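Chitin oligosaccharide binding protein NagB2 (Paenibacillus sp. FPU-7, PDB 7EHU) binds short chitin oligosaccharides, N,N'-diacetylchitobiose and N,N',N''-triacetylchitotriose, as an extracellular solute-binding protein that probably delivers them to a membrane transporter. Local coordinates at residues Leu34-Val39 with Phe66-Val71; Lys44-Leu49 with Asp352-Ser357; Ile93-Gly98 with Trp314-Gly319. All blocks are in the same frame, centred on the assembly; numbering follows the deposited sequence.

Contact 1: Leu34-Val39 with Phe66-Val71; sequences LRHINV and FKLDGV. With NAG (2-acetamido-2-deoxy-beta-D-glucopyranose), chain B.
Asp-69 OD2 is gripped by Arg-35 from two nitrogens: NE reaches it at 2.8 Å, while the bond from NH2 is weak. The pair sits on neighbouring parallel strands, the first and last elements of the beta-alpha-beta unit made by strand 30-36, helix 44-60 and strand 64-70 of the solute-binding protein fold. Their side chains run side by side from one face of the sheet, with guanidinium and carboxylate planes turned 70° apart, and NE meets OD2 on its anti side. Arg-35 suits this place because its long chain, bent at chi2 (72°) and chi3 (48°), can fold back to the carboxylate of its paired residue on the next strand; its CD also packs on Val-71 CG2. Lys-80 pairs with the same OD2, Glu-84 with Arg-35 NH2, and Lys-67 NZ with Asp-69 OD1, so several opposite charges share the network.

The backbone ladder is regular, with Leu-34 N bonded to Lys-67 O and Val-71 N to His-36 O. On the other face, Leu-34 and Leu-68 lie alongside each other, CB to CD1 4.0 Å, beneath helix 44-60. The His-36 ring lies over Gly-70, whose CA makes a CH-pi contact 3.6 Å from the ring centroid; lacking a side chain, Gly-70 lets the imidazole come this close. Past the strand end, Asn-38 OD1 accepts a hydrogen bond from O6 of the chain B sugar at 2.8 Å, and Asn-38 N donates in the ring plane to His-36 ND1 at 3.0 Å.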
loop_
_atom_site.group_PDB
_atom_site.type_symbol
_atom_site.label_atom_id
_atom_site.label_comp_id
_atom_site.label_asym_id
_atom_site.label_seq_id
_atom_site.Cartn_x
_atom_site.Cartn_y
_atom_site.Cartn_z
ATOM N N LEU A 34 15.205 9.727 11.715
ATOM C CA LEU A 34 14.082 8.807 11.584
ATOM C C LEU A 34 13.233 9.318 10.425
ATOM O O LEU A 34 12.497 10.303 10.566
ATOM C CB LEU A 34 13.297 8.739 12.892
ATOM C CG LEU A 34 12.344 7.560 13.056
ATOM C CD1 LEU A 34 11.762 7.558 14.470
ATOM C CD2 LEU A 34 11.214 7.556 12.016
ATOM N N ARG A 35 13.382 8.665 9.273
ATOM C CA ARG A 35 12.639 8.983 8.064
ATOM C C ARG A 35 11.270 8.321 8.108
ATOM O O ARG A 35 11.172 7.094 8.199
ATOM C CB ARG A 35 13.427 8.496 6.848
ATOM C CG ARG A 35 12.687 8.547 5.514
ATOM C CD ARG A 35 12.483 9.958 4.954
ATOM N NE ARG A 35 13.718 10.711 5.008
ATOM C CZ ARG A 35 14.803 10.472 4.274
ATOM N NH1 ARG A 35 14.795 9.492 3.385
ATOM N NH2 ARG A 35 15.912 11.176 4.463
ATOM N N HIS A 36 10.213 9.129 8.007
ATOM C CA HIS A 36 8.856 8.612 8.025
ATOM C C HIS A 36 8.066 9.317 6.929
ATOM O O HIS A 36 8.507 10.328 6.360
ATOM C CB HIS A 36 8.196 8.828 9.385
ATOM C CG HIS A 36 7.933 10.259 9.684
ATOM N ND1 HIS A 36 6.756 10.887 9.330
ATOM C CD2 HIS A 36 8.700 11.203 10.282
ATOM C CE1 HIS A 36 6.816 12.149 9.703
ATOM N NE2 HIS A 36 7.972 12.364 10.292
ATOM N N ILE A 37 6.886 8.780 6.634
ATOM C CA ILE A 37 6.043 9.264 5.544
ATOM C C ILE A 37 4.755 9.907 6.055
ATOM O O ILE A 37 3.844 10.184 5.262
ATOM C CB ILE A 37 5.762 8.146 4.522
ATOM C CG1 ILE A 37 5.061 6.943 5.180
ATOM C CG2 ILE A 37 7.046 7.720 3.832
ATOM C CD1 ILE A 37 4.520 5.962 4.165
ATOM N N ASN A 38 4.661 10.191 7.347
ATOM C CA ASN A 38 3.404 10.659 7.951
ATOM C C ASN A 38 3.285 12.178 7.938
ATOM O O ASN A 38 3.226 12.828 8.984
ATOM C CB ASN A 38 3.285 10.091 9.351
ATOM C CG ASN A 38 3.288 8.607 9.328
ATOM O OD1 ASN A 38 2.482 8.009 8.603
ATOM N ND2 ASN A 38 4.214 7.991 10.047
ATOM N N VAL A 39 3.227 12.728 6.714
ATOM C CA VAL A 39 3.287 14.170 6.485
ATOM C C VAL A 39 1.922 14.814 6.250
ATOM O O VAL A 39 1.767 16.017 6.474
ATOM C CB VAL A 39 4.256 14.535 5.334
ATOM C CG1 VAL A 39 5.656 14.078 5.652
ATOM C CG2 VAL A 39 3.789 13.989 3.993
ATOM N N PHE A 66 16.480 11.845 18.385
ATOM C CA PHE A 66 15.964 11.440 17.087
ATOM C C PHE A 66 15.544 12.688 16.320
ATOM O O PHE A 66 14.837 13.553 16.856
ATOM C CB PHE A 66 14.775 10.485 17.225
ATOM C CG PHE A 66 15.132 9.145 17.832
ATOM C CD1 PHE A 66 15.240 9.009 19.197
ATOM C CD2 PHE A 66 15.379 8.034 17.047
ATOM C CE1 PHE A 66 15.572 7.795 19.778
ATOM C CE2 PHE A 66 15.712 6.806 17.618
ATOM C CZ PHE A 66 15.817 6.693 18.992
ATOM N N LYS A 67 16.002 12.799 15.086
ATOM C CA LYS A 67 15.623 13.902 14.221
ATOM C C LYS A 67 14.607 13.320 13.191
ATOM O O LYS A 67 14.960 12.533 12.319
ATOM C CB LYS A 67 16.778 14.798 13.773
ATOM C CG LYS A 67 16.050 15.918 13.059
ATOM C CD LYS A 67 15.908 15.495 11.641
ATOM C CE LYS A 67 15.336 16.504 10.730
ATOM N NZ LYS A 67 15.069 16.308 9.303
ATOM N N LEU A 68 13.320 13.645 13.367
ATOM C CA LEU A 68 12.283 13.131 12.480
ATOM C C LEU A 68 12.349 13.871 11.152
ATOM O O LEU A 68 12.467 15.097 11.117
ATOM C CB LEU A 68 10.892 13.250 13.103
ATOM C CG LEU A 68 10.433 12.006 13.885
ATOM C CD1 LEU A 68 11.404 11.639 14.976
ATOM C CD2 LEU A 68 9.000 12.185 14.427
ATOM N N ASP A 69 12.338 13.125 10.059
ATOM C CA ASP A 69 12.391 13.692 8.715
ATOM C C ASP A 69 11.182 13.138 7.970
ATOM O O ASP A 69 11.227 12.017 7.448
ATOM C CB ASP A 69 13.687 13.320 8.017
ATOM C CG ASP A 69 13.858 14.057 6.721
ATOM O OD1 ASP A 69 13.664 15.286 6.731
ATOM O OD2 ASP A 69 14.108 13.410 5.684
ATOM N N GLY A 70 10.102 13.917 7.921
ATOM C CA GLY A 70 8.888 13.487 7.255
ATOM C C GLY A 70 8.942 13.840 5.788
ATOM O O GLY A 70 9.159 14.995 5.432
ATOM N N VAL A 71 8.720 12.847 4.940
ATOM C CA VAL A 71 8.802 12.999 3.490
ATOM C C VAL A 71 7.584 12.319 2.873
ATOM O O VAL A 71 7.184 11.241 3.323
ATOM C CB VAL A 71 10.112 12.358 2.974
ATOM C CG1 VAL A 71 10.240 12.457 1.479
ATOM C CG2 VAL A 71 11.332 13.007 3.649
HETATM C C1 NAG B . -1.889 6.622 7.810
HETATM C C2 NAG B . -2.044 7.050 6.340
HETATM C C3 NAG B . -1.530 5.966 5.401
HETATM C C4 NAG B . -0.199 5.382 5.862
HETATM C C5 NAG B . -0.202 5.107 7.359
HETATM C C6 NAG B . 1.139 4.663 7.887
HETATM C C7 NAG B . -3.973 8.498 5.766
HETATM C C8 NAG B . -5.460 8.518 5.518
HETATM N N2 NAG B . -3.448 7.304 6.059
HETATM O O1 NAG B . -2.239 7.659 8.660
HETATM O O3 NAG B . -1.444 6.521 4.090
HETATM O O4 NAG B . -0.051 4.090 5.274
HETATM O O5 NAG B . -0.569 6.291 8.069
HETATM O O6 NAG B . 2.186 5.504 7.435
HETATM O O7 NAG B . -3.276 9.511 5.675
#

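Contact 2: Lys44-Leu49 with Asp352-Ser357; sequences KNTLAL and DNRVPS. With NAG (2-acetamido-2-deoxy-beta-D-glucopyranose), chain B.
Asn-45 and Asp-352 make the direct hydrogen bond of this contact: ND2 of Asn-45 donates to OD1 of Asp-352 over 3.2 Å. It is almost straight at 176° and lies in the asparagine's amide plane, but it meets the carboxylate from above its plane. An amide on the first turn of helix 44-60 suits this place, since it supplies an N-H without adding charge.

Charge pairing lies within 352-357, between the end of helix 342-352 and the loop after it. Asp-352 OD2 takes Arg-354 NH1 at 2.7 Å in a salt bridge whose hydrogen bond is weakly angled, and probably helps hold the guanidinium against the helix.

Packing supplies the rest. The Arg-354 guanidinium has Thr-46 CB over the centre of one face, 3.7 Å above the plane. Bends at chi2 and chi3 (-147° and -71°) bring the flat group across the helix. Arg-354 has two conformers, so its salt bridge and packing hold for one of them and are less certain.

Water and sugar complete the arrangement. A water accepts from Thr-46 N at 3.1 Å and donates to Asp-352 OD2, a bond whose very short length is doubtful. Thr-46 OG1 shares a 2.8 Å hydrogen bond with O1 of the chain B sugar. Thr-42, Asn-38 and Trp-277 also bind this sugar, so the helix start and the loop after helix 342-352 meet at one end of the glycan pocket, an interdomain cleft as in other periplasmic-type binding proteins.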
loop_
_atom_site.group_PDB
_atom_site.type_symbol
_atom_site.label_atom_id
_atom_site.label_comp_id
_atom_site.label_asym_id
_atom_site.label_seq_id
_atom_site.Cartn_x
_atom_site.Cartn_y
_atom_site.Cartn_z
ATOM N N LYS A 44 -1.915 12.691 10.838
ATOM C CA LYS A 44 -1.461 13.364 12.052
ATOM C C LYS A 44 -1.489 12.440 13.267
ATOM O O LYS A 44 -0.627 12.537 14.148
ATOM C CB LYS A 44 -2.304 14.620 12.317
ATOM C CG LYS A 44 -1.848 15.868 11.545
ATOM C CD LYS A 44 -2.726 17.082 11.863
ATOM C CE LYS A 44 -2.553 18.218 10.852
ATOM N NZ LYS A 44 -1.132 18.472 10.498
ATOM N N ASN A 45 -2.483 11.548 13.356
ATOM C CA ASN A 45 -2.516 10.659 14.511
ATOM C C ASN A 45 -1.366 9.657 14.456
ATOM O O ASN A 45 -0.771 9.314 15.489
ATOM C CB ASN A 45 -3.855 9.922 14.585
ATOM C CG ASN A 45 -5.001 10.819 15.018
ATOM O OD1 ASN A 45 -4.808 11.865 15.628
ATOM N ND2 ASN A 45 -6.210 10.395 14.698
ATOM N N THR A 46 -1.039 9.185 13.251
ATOM C CA THR A 46 0.089 8.272 13.083
ATOM C C THR A 46 1.387 8.950 13.478
ATOM O O THR A 46 2.230 8.345 14.154
ATOM C CB THR A 46 0.148 7.806 11.629
ATOM O OG1 THR A 46 -1.138 7.302 11.258
ATOM C CG2 THR A 46 1.169 6.690 11.441
ATOM N N LEU A 47 1.557 10.204 13.066
ATOM C CA LEU A 47 2.736 10.965 13.462
ATOM C C LEU A 47 2.788 11.171 14.972
ATOM O O LEU A 47 3.850 11.025 15.585
ATOM C CB LEU A 47 2.788 12.292 12.695
ATOM C CG LEU A 47 3.934 13.249 13.044
ATOM C CD1 LEU A 47 5.284 12.538 12.942
ATOM C CD2 LEU A 47 3.887 14.478 12.156
ATOM N N ALA A 48 1.661 11.502 15.594
ATOM C CA ALA A 48 1.676 11.741 17.034
ATOM C C ALA A 48 2.050 10.471 17.790
ATOM O O ALA A 48 2.769 10.519 18.792
ATOM C CB ALA A 48 0.310 12.266 17.485
ATOM N N LEU A 49 1.596 9.317 17.307
ATOM C CA LEU A 49 1.961 8.059 17.958
ATOM C C LEU A 49 3.455 7.791 17.819
ATOM O O LEU A 49 4.119 7.379 18.783
ATOM C CB LEU A 49 1.153 6.926 17.336
ATOM C CG LEU A 49 1.256 5.548 17.965
ATOM C CD1 LEU A 49 0.876 5.593 19.434
ATOM C CD2 LEU A 49 0.378 4.570 17.228
ATOM N N ASP A 352 -7.201 4.863 14.644
ATOM C CA ASP A 352 -7.089 5.103 13.219
ATOM C C ASP A 352 -7.444 3.903 12.402
ATOM O O ASP A 352 -7.243 3.922 11.180
ATOM C CB ASP A 352 -5.692 5.535 12.846
ATOM C CG ASP A 352 -5.581 6.989 12.753
ATOM O OD1 ASP A 352 -6.607 7.701 12.961
ATOM O OD2 ASP A 352 -4.484 7.397 12.388
ATOM N N ASN A 353 -7.956 2.850 13.043
ATOM C CA ASN A 353 -8.361 1.684 12.302
ATOM C C ASN A 353 -7.183 1.142 11.522
ATOM O O ASN A 353 -7.362 0.592 10.436
ATOM C CB ASN A 353 -9.553 1.993 11.391
ATOM C CG ASN A 353 -10.870 1.934 12.147
ATOM O OD1 ASN A 353 -11.445 0.864 12.332
ATOM N ND2 ASN A 353 -11.311 3.062 12.640
ATOM N N ARG A 354 -5.970 1.328 12.066
ATOM C CA ARG A 354 -4.767 0.805 11.425
ATOM C C ARG A 354 -4.620 -0.686 11.751
ATOM O O ARG A 354 -4.727 -1.105 12.903
ATOM C CB ARG A 354 -3.530 1.634 11.819
ATOM C CG ARG A 354 -3.663 3.178 11.563
ATOM C CD ARG A 354 -2.355 3.940 11.175
ATOM N NE ARG A 354 -1.432 4.055 12.317
ATOM C CZ ARG A 354 -1.556 4.929 13.317
ATOM N NH1 ARG A 354 -2.554 5.815 13.381
ATOM N NH2 ARG A 354 -0.683 4.902 14.303
ATOM N N VAL A 355 -4.392 -1.475 10.714
ATOM C CA VAL A 355 -4.415 -2.937 10.740
ATOM C C VAL A 355 -3.145 -3.493 11.372
ATOM O O VAL A 355 -2.064 -3.220 10.845
ATOM C CB VAL A 355 -4.523 -3.433 9.286
ATOM C CG1 VAL A 355 -4.323 -4.921 9.174
ATOM C CG2 VAL A 355 -5.836 -3.003 8.647
ATOM N N PRO A 356 -3.205 -4.284 12.458
ATOM C CA PRO A 356 -1.955 -4.716 13.110
ATOM C C PRO A 356 -1.049 -5.553 12.222
ATOM O O PRO A 356 -1.498 -6.335 11.377
ATOM C CB PRO A 356 -2.436 -5.542 14.304
ATOM C CG PRO A 356 -3.781 -4.962 14.611
ATOM C CD PRO A 356 -4.388 -4.622 13.282
ATOM N N SER A 357 0.253 -5.393 12.448
ATOM C CA SER A 357 1.229 -6.348 11.933
ATOM C C SER A 357 1.632 -7.398 12.956
ATOM O O SER A 357 2.279 -8.384 12.581
ATOM C CB SER A 357 2.481 -5.618 11.459
ATOM O OG SER A 357 3.056 -4.928 12.548
HETATM C C1 NAG B . -1.889 6.622 7.810
HETATM C C2 NAG B . -2.044 7.050 6.340
HETATM C C3 NAG B . -1.530 5.966 5.401
HETATM C C4 NAG B . -0.199 5.382 5.862
HETATM C C5 NAG B . -0.202 5.107 7.359
HETATM C C6 NAG B . 1.139 4.663 7.887
HETATM C C7 NAG B . -3.973 8.498 5.766
HETATM C C8 NAG B . -5.460 8.518 5.518
HETATM N N2 NAG B . -3.448 7.304 6.059
HETATM O O1 NAG B . -2.239 7.659 8.660
HETATM O O3 NAG B . -1.444 6.521 4.090
HETATM O O4 NAG B . -0.051 4.090 5.274
HETATM O O5 NAG B . -0.569 6.291 8.069
HETATM O O6 NAG B . 2.186 5.504 7.435
HETATM O O7 NAG B . -3.276 9.511 5.675
HETATM O O HOH W 1 -3.457 9.442 11.278
#

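Contact 3: Ile93-Gly98 with Trp314-Gly319; sequences IFNLFG and WSNGYG. With NAG (2-acetamido-2-deoxy-beta-D-glucopyranose), chain C; NAG (2-acetamido-2-deoxy-beta-D-glucopyranose), chain D.
Asn-316 and Asn-95 face each other through two side-chain amide bonds, ND2 of Asn-316 to OD1 of Asn-95 at 2.9 Å and ND2 of Asn-95 to OD1 of Asn-316 at 3.0 Å. Each bond is nearly straight and each acceptor lies close to the donor's amide plane, yet the planes stand 58° apart, so the reciprocal pair is twisted. Asn-316 OD1 also accepts from N2 of the chain C sugar at 2.9 Å, consistent with recognition of the acetamido N-H of the chitin unit; an amide suits a site that must give and take at once. Both asparagines carry CG anti to the backbone N (chi1 -178° for Asn-95 and -173° for Asn-316), which turns the amides toward each other.

The Phe-97 ring adds a flat wall: Asn-316 ND2 lies over one face, 3.2 Å above the plane and toward the rim, while O4 of the chain C sugar meets the ring edge. Ser-315 OG shares a hydrogen bond with O6 of the chain D sugar at 2.7 Å.

Behind these residues, strands 93-97 and 309-320 pair antiparallel within the mixed sheet of the solute-binding protein fold. Leu-96 N to Gly-317 O, at 2.8 Å, is one of the ladder bonds that set the register.

Farther along, the Phe-94 ring lies over the Gly-319 carbonyl, with O centred above the face; the glycine has no side chain to block it. Ile-93 CG2 packs on Tyr-318 CD1, and the tyrosine's OH reaches a water 3.0 Å away that is weakly bonded to Asn-95 ND2.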
loop_
_atom_site.group_PDB
_atom_site.type_symbol
_atom_site.label_atom_id
_atom_site.label_comp_id
_atom_site.label_asym_id
_atom_site.label_seq_id
_atom_site.Cartn_x
_atom_site.Cartn_y
_atom_site.Cartn_z
ATOM N N ILE A 93 17.009 5.105 10.592
ATOM C CA ILE A 93 15.696 4.466 10.644
ATOM C C ILE A 93 14.882 5.044 9.500
ATOM O O ILE A 93 14.902 6.259 9.287
ATOM C CB ILE A 93 14.963 4.768 11.974
ATOM C CG1 ILE A 93 15.780 4.319 13.185
ATOM C CG2 ILE A 93 13.587 4.101 11.966
ATOM C CD1 ILE A 93 15.306 4.942 14.498
ATOM N N PHE A 94 14.169 4.192 8.753
ATOM C CA PHE A 94 13.447 4.710 7.591
ATOM C C PHE A 94 12.271 3.826 7.215
ATOM O O PHE A 94 12.359 2.596 7.266
ATOM C CB PHE A 94 14.370 4.849 6.352
ATOM C CG PHE A 94 15.325 3.697 6.201
ATOM C CD1 PHE A 94 14.969 2.546 5.521
ATOM C CD2 PHE A 94 16.581 3.740 6.793
ATOM C CE1 PHE A 94 15.827 1.466 5.468
ATOM C CE2 PHE A 94 17.447 2.677 6.719
ATOM C CZ PHE A 94 17.081 1.547 6.041
ATOM N N ASN A 95 11.201 4.462 6.753
ATOM C CA ASN A 95 10.098 3.725 6.163
ATOM C C ASN A 95 10.604 2.993 4.918
ATOM O O ASN A 95 11.251 3.585 4.045
ATOM C CB ASN A 95 8.969 4.687 5.807
ATOM C CG ASN A 95 7.770 3.968 5.234
ATOM O OD1 ASN A 95 7.657 3.768 4.030
ATOM N ND2 ASN A 95 6.845 3.594 6.093
ATOM N N LEU A 96 10.311 1.698 4.847
ATOM C CA LEU A 96 10.874 0.768 3.885
ATOM C C LEU A 96 9.784 -0.172 3.391
ATOM O O LEU A 96 8.924 -0.604 4.167
ATOM C CB LEU A 96 11.943 -0.077 4.584
ATOM C CG LEU A 96 12.584 -1.213 3.797
ATOM C CD1 LEU A 96 13.428 -0.693 2.644
ATOM C CD2 LEU A 96 13.454 -2.080 4.726
ATOM N N PHE A 97 9.840 -0.544 2.107
ATOM C CA PHE A 97 8.957 -1.556 1.549
ATOM C C PHE A 97 9.666 -2.899 1.428
ATOM O O PHE A 97 10.826 -2.969 1.013
ATOM C CB PHE A 97 8.416 -1.134 0.177
ATOM C CG PHE A 97 7.275 -0.167 0.309
ATOM C CD1 PHE A 97 7.518 1.190 0.498
ATOM C CD2 PHE A 97 5.948 -0.607 0.337
ATOM C CE1 PHE A 97 6.481 2.082 0.699
ATOM C CE2 PHE A 97 4.905 0.272 0.539
ATOM C CZ PHE A 97 5.161 1.620 0.723
ATOM N N GLY A 98 8.915 -3.964 1.704
ATOM C CA GLY A 98 9.369 -5.315 1.494
ATOM C C GLY A 98 9.471 -5.636 0.016
ATOM O O GLY A 98 9.108 -4.851 -0.869
ATOM N N TRP A 314 1.853 -7.818 4.301
ATOM C CA TRP A 314 2.542 -6.989 5.293
ATOM C C TRP A 314 3.795 -6.474 4.596
ATOM O O TRP A 314 4.791 -7.178 4.479
ATOM C CB TRP A 314 2.844 -7.767 6.561
ATOM C CG TRP A 314 1.595 -8.024 7.371
ATOM C CD1 TRP A 314 1.103 -7.248 8.390
ATOM C CD2 TRP A 314 0.675 -9.108 7.219
ATOM N NE1 TRP A 314 -0.052 -7.781 8.869
ATOM C CE2 TRP A 314 -0.335 -8.930 8.187
ATOM C CE3 TRP A 314 0.610 -10.219 6.376
ATOM C CZ2 TRP A 314 -1.409 -9.811 8.329
ATOM C CZ3 TRP A 314 -0.458 -11.106 6.529
ATOM C CH2 TRP A 314 -1.449 -10.888 7.493
ATOM N N SER A 315 3.706 -5.272 4.070
ATOM C CA SER A 315 4.665 -4.769 3.104
ATOM C C SER A 315 5.439 -3.538 3.540
ATOM O O SER A 315 6.431 -3.213 2.891
ATOM C CB SER A 315 3.918 -4.365 1.827
ATOM O OG SER A 315 2.953 -3.370 2.163
ATOM N N ASN A 316 4.981 -2.785 4.536
ATOM C CA ASN A 316 5.548 -1.471 4.804
ATOM C C ASN A 316 5.787 -1.289 6.288
ATOM O O ASN A 316 4.920 -1.594 7.116
ATOM C CB ASN A 316 4.620 -0.377 4.262
ATOM C CG ASN A 316 5.225 1.021 4.353
ATOM O OD1 ASN A 316 4.640 1.928 4.952
ATOM N ND2 ASN A 316 6.416 1.199 3.775
ATOM N N GLY A 317 6.972 -0.813 6.624
ATOM C CA GLY A 317 7.319 -0.552 8.004
ATOM C C GLY A 317 8.679 0.083 8.086
ATOM O O GLY A 317 9.058 0.781 7.153
ATOM N N TYR A 318 9.420 -0.141 9.164
ATOM C CA TYR A 318 10.737 0.471 9.338
ATOM C C TYR A 318 11.842 -0.548 9.065
ATOM O O TYR A 318 11.780 -1.712 9.487
ATOM C CB TYR A 318 10.872 1.064 10.749
ATOM C CG TYR A 318 10.013 2.293 10.881
ATOM C CD1 TYR A 318 10.332 3.454 10.190
ATOM C CD2 TYR A 318 8.841 2.295 11.642
ATOM C CE1 TYR A 318 9.518 4.577 10.261
ATOM C CE2 TYR A 318 8.034 3.410 11.722
ATOM C CZ TYR A 318 8.372 4.539 11.031
ATOM O OH TYR A 318 7.573 5.657 11.039
ATOM N N GLY A 319 12.857 -0.059 8.348
ATOM C CA GLY A 319 14.151 -0.694 8.270
ATOM C C GLY A 319 15.211 0.209 8.886
ATOM O O GLY A 319 14.951 1.372 9.237
HETATM C C1 NAG C . 0.823 3.951 4.165
HETATM C C2 NAG C . 1.024 2.454 4.002
HETATM C C3 NAG C . 1.750 2.140 2.697
HETATM C C4 NAG C . 1.124 2.867 1.515
HETATM C C5 NAG C . 1.003 4.346 1.857
HETATM C C6 NAG C . 0.338 5.180 0.792
HETATM C C7 NAG C . 1.265 1.259 6.162
HETATM C C8 NAG C . 2.236 0.839 7.218
HETATM N N2 NAG C . 1.788 1.927 5.124
HETATM O O3 NAG C . 1.716 0.733 2.520
HETATM O O4 NAG C . 1.983 2.756 0.383
HETATM O O5 NAG C . 0.204 4.477 3.039
HETATM O O6 NAG C . 0.351 6.559 1.146
HETATM O O7 NAG C . 0.070 0.986 6.238
HETATM C C1 NAG D . 1.547 1.969 -0.689
HETATM C C2 NAG D . 2.533 2.149 -1.818
HETATM C C3 NAG D . 2.233 1.176 -2.957
HETATM C C4 NAG D . 2.172 -0.253 -2.429
HETATM C C5 NAG D . 1.188 -0.347 -1.267
HETATM C C6 NAG D . 1.149 -1.715 -0.620
HETATM C C7 NAG D . 3.622 4.315 -2.166
HETATM C C8 NAG D . 3.492 5.696 -2.751
HETATM N N2 NAG D . 2.562 3.517 -2.305
HETATM O O3 NAG D . 3.252 1.316 -3.940
HETATM O O4 NAG D . 1.738 -1.168 -3.431
HETATM O O5 NAG D . 1.551 0.610 -0.259
HETATM O O6 NAG D . 2.415 -2.089 -0.096
HETATM O O7 NAG D . 4.651 3.936 -1.603
HETATM O O HOH W 2 6.801 6.172 8.216
#

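How the contacts relate
The three contacts lie 13 to 15 Å apart between centres and border the bound chitin oligosaccharide. Contacts 1 and 3 belong to one mixed sheet: strands 30-36 and 93-97 are neighbours, and Arg-35 is probably hydrogen-bonded to Ile-93 and Asn-95 through the backbone. Contact 2 is joined to contact 1 by helix 44-60, which connects the two strands of contact 1, and both touch the chain B sugar. Along the chain, contact 1 closes before contact 3 opens; contact 2 interlocks with contact 1 and encloses contact 3 in sequence, with Pro-356 O accepting a hydrogen bond from Trp-314 NE1. Distant parts of the chain thus supply neighbouring subsites for successive sugars.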